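Local structure of oxidoreductase (Listeria innocua, 3E18) at residues E103-I108 and K117-H122; D183-L188 and I222-E227; S191-V196 and L332-A337. The protein binds NAD and is probably a dehydrogenase of the GFO/IDH/MocA oxidoreductase family, although its substrate is unknown. All blocks are in the same frame, centred on the assembly; numbering follows the deposited sequence.

Interaction 1: residues E103-I108 and K117-H122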
ATOM      1  N   GLU A 103      12.005   2.836 -26.848  1.00 27.53           N
ATOM      2  CA  GLU A 103      12.810   3.065 -28.058  1.00 31.84           C
ATOM      3  C   GLU A 103      11.940   3.123 -29.296  1.00 31.28           C
ATOM      4  O   GLU A 103      12.188   3.937 -30.166  1.00 30.10           O
ATOM      5  CB  GLU A 103      13.903   2.001 -28.247  1.00 33.49           C
ATOM      6  CG  GLU A 103      15.151   2.206 -27.394  1.00 51.83           C
ATOM      7  CD  GLU A 103      15.847   3.540 -27.644  1.00 64.12           C
ATOM      8  OE1 GLU A 103      16.105   3.884 -28.819  1.00 71.87           O
ATOM      9  OE2 GLU A 103      16.141   4.241 -26.651  1.00 66.17           O
ATOM     10  N   ASP A 104      10.908   2.275 -29.362  1.00 25.62           N
ATOM     11  CA  ASP A 104       9.976   2.286 -30.489  1.00 30.31           C
ATOM     12  C   ASP A 104       9.282   3.634 -30.703  1.00 30.31           C
ATOM     13  O   ASP A 104       9.070   4.042 -31.850  1.00 35.78           O
ATOM     14  CB  ASP A 104       8.899   1.205 -30.324  1.00 23.27           C
ATOM     15  CG  ASP A 104       9.418  -0.202 -30.576  1.00 38.16           C
ATOM     16  OD1 ASP A 104      10.597  -0.336 -30.946  1.00 33.44           O
ATOM     17  OD2 ASP A 104       8.636  -1.181 -30.403  1.00 33.53           O
ATOM     18  N   LEU A 105       8.922   4.315 -29.615  1.00 28.34           N
ATOM     19  CA  LEU A 105       8.249   5.600 -29.718  1.00 25.09           C
ATOM     20  C   LEU A 105       9.250   6.651 -30.166  1.00 28.02           C
ATOM     21  O   LEU A 105       8.912   7.553 -30.935  1.00 28.03           O
ATOM     22  CB  LEU A 105       7.576   6.002 -28.389  1.00 23.78           C
ATOM     23  CG  LEU A 105       7.055   7.447 -28.288  1.00 28.08           C
ATOM     24  CD1 LEU A 105       5.971   7.746 -29.353  1.00 21.22           C
ATOM     25  CD2 LEU A 105       6.545   7.779 -26.906  1.00 25.14           C
ATOM     26  N   LEU A 106      10.488   6.522 -29.705  1.00 25.56           N
ATOM     27  CA  LEU A 106      11.540   7.456 -30.109  1.00 28.46           C
ATOM     28  C   LEU A 106      11.731   7.389 -31.638  1.00 29.46           C
ATOM     29  O   LEU A 106      11.915   8.426 -32.286  1.00 30.22           O
ATOM     30  CB  LEU A 106      12.838   7.110 -29.388  1.00 28.33           C
ATOM     31  CG  LEU A 106      13.622   8.089 -28.524  1.00 41.14           C
ATOM     32  CD1 LEU A 106      12.727   9.050 -27.731  1.00 34.92           C
ATOM     33  CD2 LEU A 106      14.502   7.291 -27.586  1.00 36.39           C
ATOM     34  N   ALA A 107      11.641   6.181 -32.199  1.00 27.82           N
ATOM     35  CA  ALA A 107      11.666   5.990 -33.652  1.00 30.56           C
ATOM     36  C   ALA A 107      10.522   6.708 -34.364  1.00 32.07           C
ATOM     37  O   ALA A 107      10.753   7.388 -35.364  1.00 26.16           O
ATOM     38  CB  ALA A 107      11.683   4.519 -34.009  1.00 30.23           C
ATOM     39  N   ILE A 108       9.297   6.541 -33.853  1.00 28.17           N
ATOM     40  CA  ILE A 108       8.126   7.223 -34.386  1.00 28.95           C
ATOM     41  C   ILE A 108       8.248   8.745 -34.310  1.00 29.34           C
ATOM     42  O   ILE A 108       7.972   9.434 -35.294  1.00 32.43           O
ATOM     43  CB  ILE A 108       6.852   6.777 -33.672  1.00 28.90           C
ATOM     44  CG1 ILE A 108       6.587   5.302 -33.970  1.00 27.66           C
ATOM     45  CG2 ILE A 108       5.668   7.639 -34.105  1.00 26.64           C
ATOM     46  CD1 ILE A 108       5.380   4.745 -33.220  1.00 30.29           C
ATOM     47  N   LYS A 117       5.007  15.932 -39.726  1.00 28.57           N
ATOM     48  CA  LYS A 117       3.617  15.561 -39.415  1.00 25.02           C
ATOM     49  C   LYS A 117       3.496  15.320 -37.911  1.00 30.49           C
ATOM     50  O   LYS A 117       4.504  15.184 -37.216  1.00 27.36           O
ATOM     51  CB  LYS A 117       3.179  14.321 -40.203  1.00 26.68           C
ATOM     52  CG  LYS A 117       3.146  14.494 -41.743  1.00 24.77           C
ATOM     53  CD  LYS A 117       1.962  15.371 -42.211  1.00 26.24           C
ATOM     54  CE  LYS A 117       2.165  15.874 -43.642  1.00 29.60           C
ATOM     55  NZ  LYS A 117       1.034  16.775 -44.041  1.00 32.76           N
ATOM     56  N   HIS A 118       2.269  15.273 -37.406  1.00 24.40           N
ATOM     57  CA  HIS A 118       2.057  15.156 -35.967  1.00 27.06           C
ATOM     58  C   HIS A 118       1.674  13.739 -35.568  1.00 26.59           C
ATOM     59  O   HIS A 118       0.897  13.052 -36.254  1.00 28.42           O
ATOM     60  CB  HIS A 118       0.997  16.151 -35.459  1.00 28.22           C
ATOM     61  CG  HIS A 118       1.398  17.586 -35.581  1.00 26.76           C
ATOM     62  ND1 HIS A 118       2.279  18.192 -34.711  1.00 29.12           N
ATOM     63  CD2 HIS A 118       1.033  18.540 -36.469  1.00 27.48           C
ATOM     64  CE1 HIS A 118       2.451  19.453 -35.065  1.00 35.74           C
ATOM     65  NE2 HIS A 118       1.706  19.689 -36.130  1.00 33.24           N
ATOM     66  N   PHE A 119       2.240  13.307 -34.450  1.00 28.24           N
ATOM     67  CA  PHE A 119       1.856  12.049 -33.827  1.00 25.01           C
ATOM     68  C   PHE A 119       1.364  12.386 -32.419  1.00 24.72           C
ATOM     69  O   PHE A 119       2.055  13.094 -31.684  1.00 24.54           O
ATOM     70  CB  PHE A 119       3.072  11.107 -33.758  1.00 26.47           C
ATOM     71  CG  PHE A 119       2.810   9.835 -33.013  1.00 27.61           C
ATOM     72  CD1 PHE A 119       2.256   8.745 -33.667  1.00 26.04           C
ATOM     73  CD2 PHE A 119       3.095   9.729 -31.652  1.00 30.63           C
ATOM     74  CE1 PHE A 119       2.012   7.561 -32.987  1.00 27.89           C
ATOM     75  CE2 PHE A 119       2.826   8.554 -30.964  1.00 32.80           C
ATOM     76  CZ  PHE A 119       2.292   7.472 -31.635  1.00 24.36           C
ATOM     77  N   MET A 120       0.195  11.867 -32.049  1.00 20.52           N
ATOM     78  CA  MET A 120      -0.389  12.104 -30.714  1.00 24.30           C
ATOM     79  C   MET A 120      -0.914  10.820 -30.102  1.00 27.21           C
ATOM     80  O   MET A 120      -1.602  10.062 -30.771  1.00 24.81           O
ATOM     81  CB  MET A 120      -1.541  13.120 -30.801  1.00 24.47           C
ATOM     82  CG  MET A 120      -2.163  13.530 -29.434  1.00 24.15           C
ATOM     83  SD  MET A 120      -3.242  14.993 -29.450  1.00 19.70           S
ATOM     84  CE  MET A 120      -1.977  16.259 -29.462  1.00 23.18           C
ATOM     85  N   VAL A 121      -0.601  10.597 -28.824  1.00 28.27           N
ATOM     86  CA  VAL A 121      -1.135   9.461 -28.063  1.00 29.94           C
ATOM     87  C   VAL A 121      -2.502   9.788 -27.478  1.00 25.17           C
ATOM     88  O   VAL A 121      -2.692  10.851 -26.911  1.00 23.87           O
ATOM     89  CB  VAL A 121      -0.189   9.108 -26.930  1.00 24.30           C
ATOM     90  N   HIS A 122      -3.434   8.855 -27.578  1.00 24.00           N
ATOM     91  CA  HIS A 122      -4.754   9.050 -27.027  1.00 24.79           C
ATOM     92  C   HIS A 122      -4.784   8.763 -25.532  1.00 28.50           C
ATOM     93  O   HIS A 122      -5.281   7.724 -25.100  1.00 25.74           O
ATOM     94  CB  HIS A 122      -5.769   8.162 -27.742  1.00 23.65           C
ATOM     95  CG  HIS A 122      -7.187   8.521 -27.434  1.00 24.33           C
ATOM     96  ND1 HIS A 122      -8.153   7.575 -27.165  1.00 33.15           N
ATOM     97  CD2 HIS A 122      -7.799   9.723 -27.332  1.00 28.02           C
ATOM     98  CE1 HIS A 122      -9.304   8.179 -26.926  1.00 29.67           C
ATOM     99  NE2 HIS A 122      -9.119   9.482 -27.029  1.00 27.70           N
TER

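Interaction 2: residues D183-L188 and I222-E227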
ATOM      1  N   ASP A 183       0.328   7.552 -16.487  1.00 23.04           N
ATOM      2  CA  ASP A 183       0.284   8.774 -17.294  1.00 25.89           C
ATOM      3  C   ASP A 183      -0.372   9.931 -16.533  1.00 24.09           C
ATOM      4  O   ASP A 183       0.174  11.045 -16.512  1.00 26.17           O
ATOM      5  CB  ASP A 183      -0.407   8.529 -18.635  1.00 25.51           C
ATOM      6  CG  ASP A 183      -0.530   9.790 -19.446  1.00 33.53           C
ATOM      7  OD1 ASP A 183       0.507  10.305 -19.935  1.00 30.89           O
ATOM      8  OD2 ASP A 183      -1.666  10.284 -19.540  1.00 27.87           O
ATOM      9  N   GLN A 184      -1.513   9.654 -15.894  1.00 27.37           N
ATOM     10  CA  GLN A 184      -2.127  10.586 -14.920  1.00 22.61           C
ATOM     11  C   GLN A 184      -1.106  11.091 -13.913  1.00 21.61           C
ATOM     12  O   GLN A 184      -0.945  12.297 -13.723  1.00 24.12           O
ATOM     13  CB  GLN A 184      -3.261   9.903 -14.168  1.00 21.91           C
ATOM     14  CG  GLN A 184      -4.590   9.878 -14.949  1.00 20.15           C
ATOM     15  CD  GLN A 184      -5.695   9.113 -14.229  1.00 26.78           C
ATOM     16  OE1 GLN A 184      -5.480   8.483 -13.193  1.00 28.42           O
ATOM     17  NE2 GLN A 184      -6.893   9.181 -14.779  1.00 24.05           N
ATOM     18  N   LEU A 185      -0.385  10.165 -13.300  1.00 19.12           N
ATOM     19  CA  LEU A 185       0.562  10.521 -12.232  1.00 22.45           C
ATOM     20  C   LEU A 185       1.706  11.399 -12.714  1.00 22.24           C
ATOM     21  O   LEU A 185       2.101  12.376 -12.043  1.00 26.12           O
ATOM     22  CB  LEU A 185       1.137   9.237 -11.615  1.00 23.74           C
ATOM     23  CG  LEU A 185       2.213   9.377 -10.532  1.00 26.19           C
ATOM     24  CD1 LEU A 185       1.647   9.964  -9.238  1.00 23.14           C
ATOM     25  CD2 LEU A 185       2.854   8.023 -10.287  1.00 26.85           C
ATOM     26  N   LEU A 186       2.266  11.033 -13.858  1.00 25.46           N
ATOM     27  CA  LEU A 186       3.424  11.754 -14.407  1.00 23.70           C
ATOM     28  C   LEU A 186       3.014  13.099 -15.029  1.00 26.38           C
ATOM     29  O   LEU A 186       3.789  14.072 -15.055  1.00 27.66           O
ATOM     30  CB  LEU A 186       4.170  10.855 -15.401  1.00 28.74           C
ATOM     31  CG  LEU A 186       5.490  10.233 -14.915  1.00 31.18           C
ATOM     32  CD1 LEU A 186       5.375   9.616 -13.530  1.00 32.43           C
ATOM     33  CD2 LEU A 186       6.057   9.226 -15.914  1.00 26.36           C
ATOM     34  N   PHE A 187       1.788  13.142 -15.533  1.00 22.04           N
ATOM     35  CA  PHE A 187       1.165  14.398 -15.956  1.00 25.58           C
ATOM     36  C   PHE A 187       0.960  15.348 -14.758  1.00 33.13           C
ATOM     37  O   PHE A 187       1.195  16.554 -14.877  1.00 31.81           O
ATOM     38  CB  PHE A 187      -0.163  14.101 -16.684  1.00 22.07           C
ATOM     39  CG  PHE A 187      -0.918  15.329 -17.143  1.00 29.07           C
ATOM     40  CD1 PHE A 187      -0.275  16.342 -17.861  1.00 30.39           C
ATOM     41  CD2 PHE A 187      -2.286  15.445 -16.886  1.00 30.42           C
ATOM     42  CE1 PHE A 187      -0.982  17.469 -18.298  1.00 34.48           C
ATOM     43  CE2 PHE A 187      -3.008  16.573 -17.312  1.00 34.15           C
ATOM     44  CZ  PHE A 187      -2.348  17.581 -18.024  1.00 30.38           C
ATOM     45  N   LEU A 188       0.539  14.809 -13.610  1.00 30.71           N
ATOM     46  CA  LEU A 188       0.298  15.630 -12.414  1.00 28.40           C
ATOM     47  C   LEU A 188       1.580  16.157 -11.757  1.00 31.85           C
ATOM     48  O   LEU A 188       1.693  17.348 -11.463  1.00 28.72           O
ATOM     49  CB  LEU A 188      -0.522  14.854 -11.382  1.00 32.04           C
ATOM     50  CG  LEU A 188      -1.045  15.649 -10.184  1.00 34.77           C
ATOM     51  CD1 LEU A 188      -1.937  16.818 -10.620  1.00 34.14           C
ATOM     52  CD2 LEU A 188      -1.785  14.739  -9.219  1.00 33.23           C
ATOM     53  N   ILE A 222       8.017  13.180  -3.312  1.00 27.01           N
ATOM     54  CA  ILE A 222       6.632  12.685  -3.471  1.00 24.27           C
ATOM     55  C   ILE A 222       6.637  11.187  -3.696  1.00 26.75           C
ATOM     56  O   ILE A 222       7.497  10.657  -4.408  1.00 24.24           O
ATOM     57  CB  ILE A 222       5.891  13.434  -4.590  1.00 26.38           C
ATOM     58  CG1 ILE A 222       5.615  14.872  -4.147  1.00 29.81           C
ATOM     59  CG2 ILE A 222       4.554  12.720  -5.003  1.00 21.59           C
ATOM     60  CD1 ILE A 222       4.943  15.725  -5.202  1.00 34.02           C
ATOM     61  N   THR A 223       5.679  10.488  -3.084  1.00 26.78           N
ATOM     62  CA  THR A 223       5.617   9.058  -3.243  1.00 21.98           C
ATOM     63  C   THR A 223       4.234   8.688  -3.792  1.00 23.83           C
ATOM     64  O   THR A 223       3.272   9.451  -3.675  1.00 22.45           O
ATOM     65  CB  THR A 223       5.962   8.267  -1.929  1.00 22.79           C
ATOM     66  OG1 THR A 223       5.028   8.603  -0.898  1.00 28.47           O
ATOM     67  CG2 THR A 223       7.396   8.564  -1.439  1.00 28.68           C
ATOM     68  N   ALA A 224       4.155   7.555  -4.452  1.00 20.74           N
ATOM     69  CA  ALA A 224       2.873   7.121  -5.011  1.00 15.66           C
ATOM     70  C   ALA A 224       2.825   5.643  -5.029  1.00 24.07           C
ATOM     71  O   ALA A 224       3.840   4.994  -5.195  1.00 23.14           O
ATOM     72  CB  ALA A 224       2.674   7.670  -6.430  1.00 19.55           C
ATOM     73  N   GLN A 225       1.620   5.106  -4.871  1.00 21.97           N
ATOM     74  CA  GLN A 225       1.417   3.697  -5.037  1.00 23.60           C
ATOM     75  C   GLN A 225       0.328   3.586  -6.077  1.00 20.76           C
ATOM     76  O   GLN A 225      -0.713   4.211  -5.913  1.00 22.99           O
ATOM     77  CB  GLN A 225       0.967   3.052  -3.731  1.00 24.07           C
ATOM     78  CG  GLN A 225       0.698   1.540  -3.868  1.00 26.45           C
ATOM     79  CD  GLN A 225       0.442   0.859  -2.537  1.00 33.03           C
ATOM     80  OE1 GLN A 225       0.954   1.287  -1.511  1.00 29.78           O
ATOM     81  NE2 GLN A 225      -0.368  -0.206  -2.546  1.00 21.33           N
ATOM     82  N   ILE A 226       0.596   2.830  -7.144  1.00 22.54           N
ATOM     83  CA  ILE A 226      -0.356   2.634  -8.251  1.00 21.51           C
ATOM     84  C   ILE A 226      -0.707   1.171  -8.295  1.00 21.41           C
ATOM     85  O   ILE A 226       0.156   0.296  -8.207  1.00 20.52           O
ATOM     86  CB  ILE A 226       0.241   3.070  -9.632  1.00 24.90           C
ATOM     87  CG1 ILE A 226       0.835   4.490  -9.572  1.00 33.03           C
ATOM     88  CG2 ILE A 226      -0.755   2.853 -10.763  1.00 30.27           C
ATOM     89  CD1 ILE A 226      -0.108   5.595  -9.113  1.00 32.89           C
ATOM     90  N   GLU A 227      -1.979   0.860  -8.461  1.00 20.81           N
ATOM     91  CA  GLU A 227      -2.319  -0.532  -8.347  1.00 21.15           C
ATOM     92  C   GLU A 227      -3.451  -0.775  -9.315  1.00 26.64           C
ATOM     93  O   GLU A 227      -4.282   0.103  -9.516  1.00 21.93           O
ATOM     94  CB  GLU A 227      -2.783  -0.728  -6.912  1.00 31.38           C
ATOM     95  CG  GLU A 227      -2.934  -2.100  -6.393  1.00 39.63           C
ATOM     96  CD  GLU A 227      -3.192  -2.052  -4.903  1.00 41.40           C
ATOM     97  OE1 GLU A 227      -2.247  -1.786  -4.121  1.00 38.39           O
ATOM     98  OE2 GLU A 227      -4.355  -2.249  -4.519  1.00 40.51           O
TER

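Interaction 3: residues S191-V196 and L332-A337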
ATOM      1  N   SER A 191       8.123  16.361 -11.587  1.00 37.51           N
ATOM      2  CA  SER A 191       9.345  15.841 -10.991  1.00 35.58           C
ATOM      3  C   SER A 191       9.716  14.528 -11.671  1.00 35.57           C
ATOM      4  O   SER A 191       8.848  13.775 -12.123  1.00 34.86           O
ATOM      5  CB  SER A 191       9.159  15.615  -9.486  1.00 35.20           C
ATOM      6  OG  SER A 191      10.406  15.384  -8.854  1.00 30.43           O
ATOM      7  N   ASN A 192      11.016  14.267 -11.744  1.00 35.25           N
ATOM      8  CA  ASN A 192      11.530  13.037 -12.323  1.00 37.73           C
ATOM      9  C   ASN A 192      11.360  11.885 -11.350  1.00 32.75           C
ATOM     10  O   ASN A 192      11.468  12.079 -10.143  1.00 29.47           O
ATOM     11  CB  ASN A 192      13.019  13.187 -12.644  1.00 40.03           C
ATOM     12  CG  ASN A 192      13.278  14.059 -13.866  1.00 48.14           C
ATOM     13  OD1 ASN A 192      12.398  14.268 -14.705  1.00 51.12           O
ATOM     14  ND2 ASN A 192      14.510  14.555 -13.977  1.00 48.43           N
ATOM     15  N   VAL A 193      11.095  10.692 -11.879  1.00 35.99           N
ATOM     16  CA  VAL A 193      11.049   9.477 -11.066  1.00 33.62           C
ATOM     17  C   VAL A 193      12.461   9.143 -10.583  1.00 33.43           C
ATOM     18  O   VAL A 193      13.394   9.108 -11.380  1.00 38.76           O
ATOM     19  CB  VAL A 193      10.443   8.291 -11.850  1.00 32.12           C
ATOM     20  CG1 VAL A 193      10.553   6.990 -11.063  1.00 29.32           C
ATOM     21  CG2 VAL A 193       8.994   8.574 -12.182  1.00 26.60           C
ATOM     22  N   LYS A 194      12.596   8.937  -9.273  1.00 30.96           N
ATOM     23  CA  LYS A 194      13.840   8.536  -8.637  1.00 32.02           C
ATOM     24  C   LYS A 194      13.936   7.014  -8.524  1.00 32.86           C
ATOM     25  O   LYS A 194      14.980   6.436  -8.825  1.00 30.57           O
ATOM     26  CB  LYS A 194      13.950   9.171  -7.250  1.00 35.82           C
ATOM     27  CG  LYS A 194      15.351   9.107  -6.650  1.00 44.53           C
ATOM     28  CD  LYS A 194      15.320   8.963  -5.134  1.00 52.49           C
ATOM     29  CE  LYS A 194      15.400  10.300  -4.426  1.00 62.84           C
ATOM     30  NZ  LYS A 194      16.771  10.885  -4.503  1.00 65.22           N
ATOM     31  N   SER A 195      12.855   6.359  -8.096  1.00 30.71           N
ATOM     32  CA  SER A 195      12.896   4.908  -7.919  1.00 26.40           C
ATOM     33  C   SER A 195      11.538   4.247  -8.098  1.00 29.19           C
ATOM     34  O   SER A 195      10.502   4.895  -7.954  1.00 22.16           O
ATOM     35  CB  SER A 195      13.468   4.563  -6.540  1.00 32.02           C
ATOM     36  OG  SER A 195      12.592   4.965  -5.491  1.00 34.81           O
ATOM     37  N   VAL A 196      11.559   2.952  -8.413  1.00 24.34           N
ATOM     38  CA  VAL A 196      10.341   2.149  -8.646  1.00 22.35           C
ATOM     39  C   VAL A 196      10.571   0.746  -8.106  1.00 27.96           C
ATOM     40  O   VAL A 196      11.587   0.121  -8.428  1.00 24.95           O
ATOM     41  CB  VAL A 196      10.063   1.952 -10.169  1.00 24.48           C
ATOM     42  CG1 VAL A 196       8.674   1.367 -10.402  1.00 32.11           C
ATOM     43  CG2 VAL A 196      10.242   3.222 -10.940  1.00 35.32           C
ATOM     44  N   LEU A 332       6.499   5.348 -20.850  1.00 20.03           N
ATOM     45  CA  LEU A 332       6.952   4.055 -21.373  1.00 26.35           C
ATOM     46  C   LEU A 332       8.240   3.584 -20.702  1.00 25.89           C
ATOM     47  O   LEU A 332       8.397   2.401 -20.445  1.00 26.47           O
ATOM     48  CB  LEU A 332       7.105   4.075 -22.907  1.00 28.76           C
ATOM     49  CG  LEU A 332       5.852   4.256 -23.774  1.00 27.09           C
ATOM     50  CD1 LEU A 332       6.274   4.449 -25.227  1.00 22.41           C
ATOM     51  CD2 LEU A 332       4.886   3.097 -23.680  1.00 29.17           C
ATOM     52  N   LYS A 333       9.127   4.526 -20.388  1.00 22.64           N
ATOM     53  CA  LYS A 333      10.321   4.243 -19.608  1.00 26.74           C
ATOM     54  C   LYS A 333       9.964   3.778 -18.190  1.00 27.69           C
ATOM     55  O   LYS A 333      10.652   2.926 -17.626  1.00 26.12           O
ATOM     56  CB  LYS A 333      11.198   5.488 -19.522  1.00 24.80           C
ATOM     57  CG  LYS A 333      12.134   5.705 -20.696  1.00 34.52           C
ATOM     58  CD  LYS A 333      13.053   6.896 -20.434  1.00 44.73           C
ATOM     59  CE  LYS A 333      14.302   6.532 -19.623  1.00 53.46           C
ATOM     60  NZ  LYS A 333      15.257   5.651 -20.373  1.00 57.73           N
ATOM     61  N   LEU A 334       8.885   4.329 -17.630  1.00 27.71           N
ATOM     62  CA  LEU A 334       8.411   3.925 -16.302  1.00 26.76           C
ATOM     63  C   LEU A 334       7.844   2.507 -16.329  1.00 27.53           C
ATOM     64  O   LEU A 334       8.105   1.715 -15.425  1.00 26.65           O
ATOM     65  CB  LEU A 334       7.381   4.930 -15.741  1.00 28.68           C
ATOM     66  CG  LEU A 334       6.755   4.708 -14.352  1.00 28.18           C
ATOM     67  CD1 LEU A 334       7.813   4.446 -13.310  1.00 27.95           C
ATOM     68  CD2 LEU A 334       5.929   5.912 -13.928  1.00 24.28           C
ATOM     69  N   ILE A 335       7.087   2.188 -17.370  1.00 26.86           N
ATOM     70  CA  ILE A 335       6.592   0.832 -17.568  1.00 24.76           C
ATOM     71  C   ILE A 335       7.738  -0.196 -17.697  1.00 27.67           C
ATOM     72  O   ILE A 335       7.669  -1.304 -17.138  1.00 26.33           O
ATOM     73  CB  ILE A 335       5.641   0.779 -18.779  1.00 29.21           C
ATOM     74  CG1 ILE A 335       4.310   1.448 -18.416  1.00 26.80           C
ATOM     75  CG2 ILE A 335       5.395  -0.656 -19.222  1.00 25.87           C
ATOM     76  CD1 ILE A 335       3.396   1.742 -19.625  1.00 28.09           C
ATOM     77  N   GLU A 336       8.798   0.193 -18.403  1.00 28.63           N
ATOM     78  CA  GLU A 336       9.998  -0.630 -18.530  1.00 29.89           C
ATOM     79  C   GLU A 336      10.688  -0.844 -17.177  1.00 31.98           C
ATOM     80  O   GLU A 336      11.086  -1.976 -16.865  1.00 27.17           O
ATOM     81  CB  GLU A 336      10.954  -0.021 -19.553  1.00 30.98           C
ATOM     82  CG  GLU A 336      10.431  -0.150 -20.978  1.00 31.72           C
ATOM     83  CD  GLU A 336      11.239   0.621 -21.998  1.00 33.65           C
ATOM     84  OE1 GLU A 336      11.927   1.608 -21.641  1.00 31.32           O
ATOM     85  OE2 GLU A 336      11.186   0.222 -23.172  1.00 31.31           O
ATOM     86  N   ALA A 337      10.805   0.227 -16.380  1.00 30.20           N
ATOM     87  CA  ALA A 337      11.302   0.133 -14.992  1.00 26.36           C
ATOM     88  C   ALA A 337      10.446  -0.791 -14.127  1.00 30.28           C
ATOM     89  O   ALA A 337      10.973  -1.554 -13.323  1.00 28.52           O
ATOM     90  CB  ALA A 337      11.404   1.499 -14.353  1.00 29.31           C
TER

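Interaction 1: residues E103-I108 and K117-H122
Ile108 lays a methyl group over one face of the Phe119 ring, a clear case of how a Rossmann helix seals itself to the strand that follows it. This CH-pi contact carries most of the interface. The branch that makes it is CG2, which lies 3.7 Å from the centroid of the Phe119 ring and only 16° off the ring normal, displaced slightly toward the rim. Of the ring carbons, CD1 of Phe119 comes nearest to Ile108 CG2, at 3.6 Å. The rotamer of Ile108 explains the choice of branch: with chi1 at -66°, CG1 stands beside the backbone N, while CG2 is anti to that N and takes the ring.

The second kind of interaction is plain apolar contact. Leu105, one helical turn earlier, brings CD1 to within 3.6 Å of Phe119 CE2, across the ring from Phe119 CD1. Its approach is oblique to the ring plane. The CB of Leu105 does not head for the strand, but the far end of the side chain bends nearer. On the other side, Phe119 holds CG anti to its own N (chi1 174°), which carries the ring out from the strand to the two helix residues. All three residues are buried, and 133 Å² is covered in total.

His122, at the far end of the strand segment, touches the bound NAD and hydrogen-bonds through ND1 to Glu95, itself an NAD-binding residue.

Helix 102-115 and strand 119-122 complete a beta-alpha-beta crossover that starts at strand 91-95, with strand 119-122 at the edge of the parallel sheet within this chain; helix 78-87 packs against Ile108, and helix 325-344 against Leu105.

Interaction 2: residues D183-L188 and I222-E227
Leu185 meets Ala224 and Ile226 across a helix-on-sheet interface, and every atom pair in this contact involves that one leucine. Along segment 183-188, the first two residues turn to other partners: Asp183 forms a salt bridge with Arg126, and Gln184 donates from NE2 to the backbone O of Arg125. Leu185 follows, with its CB directed at the strand. Its two methyls divide the work. Leu185 CD1 lies 3.8 Å from Ala224 CB, with Leu185 CD2 nearly as close to it. Leu185 CD2 also touches Ile226, lying 4.0 Å from Ile226 CD1. A chi2 of -56° turns CD1 of Ile226 out of the extended form and leaves Ile226 CG1 and CD1 both near the leucine, whereas Ala224 offers just its CB, which both leucine methyls meet.

Ala224 and Ile226 are alternate residues on one face of strand 223-229. In the GFO/IDH/MocA C-terminal domain this is the face of the large mixed sheet that helices cover, here helix 173-188. The intervening residue, Gln225, points to the other face, where the second subunit lies. Its NE2 donates to Glu227 OE1 at 2.9 Å, in the plane of the amide and nearly along the C-O axis of the acceptor, though bent to 141° at the hydrogen. Since Gln225 OE1 accepts from NE2 of Gln225 of the second subunit, both ends of the amide are engaged and its rotation is probably fixed.

Beyond Leu185, the helix residues diverge again. Phe187 makes a cation-pi contact with Arg126, and Leu188, the last residue of the helix, packs on Phe138 of helix 129-140 and Leu149 of strand 146-154.

Interaction 3: residues S191-V196 and L332-A337
Val193 and Val196 both point toward helix 332-337 although they are three residues apart on one strand, a spacing that regular alternation would put on opposite faces. The irregularity lies between them: Lys194 and Ser195 together face Thr217 of the neighbouring strand, a classic beta bulge. The extra residue resets the alternation and brings two valines to the same side.

The helix answers with Leu334 and Ala337, also three apart and thus about one turn from each other. Val196 is the main strand partner, and a single branch does the touching: its CG2 lies 3.6 Å from Leu334 CD1 and 4.0 Å from Ala337 CB. That methyl bridges two successive positions of the helix. Val193 is more loosely held, its CG1 standing 4.4 Å from Leu334 CD1. Leu334 does not aim its CB at the strand, but with CG anti to N (chi1 -180°) and chi2 at 50° its CD1 comes over to Val196 and, less closely, to Val193. Ala337 faces the strand directly, which is consistent with the short 6.7 Å between the CA atoms of Val196 and Ala337.

The axes of strand 193-196 and helix 332-337 run roughly parallel, 28° apart in direction and 9.5 Å at closest approach. Strand 193-201 lies between strands 211-218 and 348-349, and Ser195, directed away from the helix, hydrogen-bonds through OG to Asn345 ND2 of the second subunit.

With methyl groups alone in touch, the attraction is dispersive and hydrophobic, and it is shape rather than bond direction that sets how helix and strand fit.

Taken from the N terminus, interaction 1 comes first and closes a short loop within the Rossmann domain before the others begin. Interaction 2 opens on helix 173-188, and interaction 3 opens just afterwards on the next element, strand 193-201. Interaction 2 then closes at 222-227, well before interaction 3 closes at 332-337, so the two cross. Both reach the same mixed sheet, and Leu186 of helix 173-188 joins them by packing on Val193 and Leu334. Helix 325-344 provides the last link: Leu332 packs on Leu105 of interaction 1, with 3.7 Å between Leu332 CD1 and Leu105 CD2, tying the nucleotide-binding domain to the sheet domain.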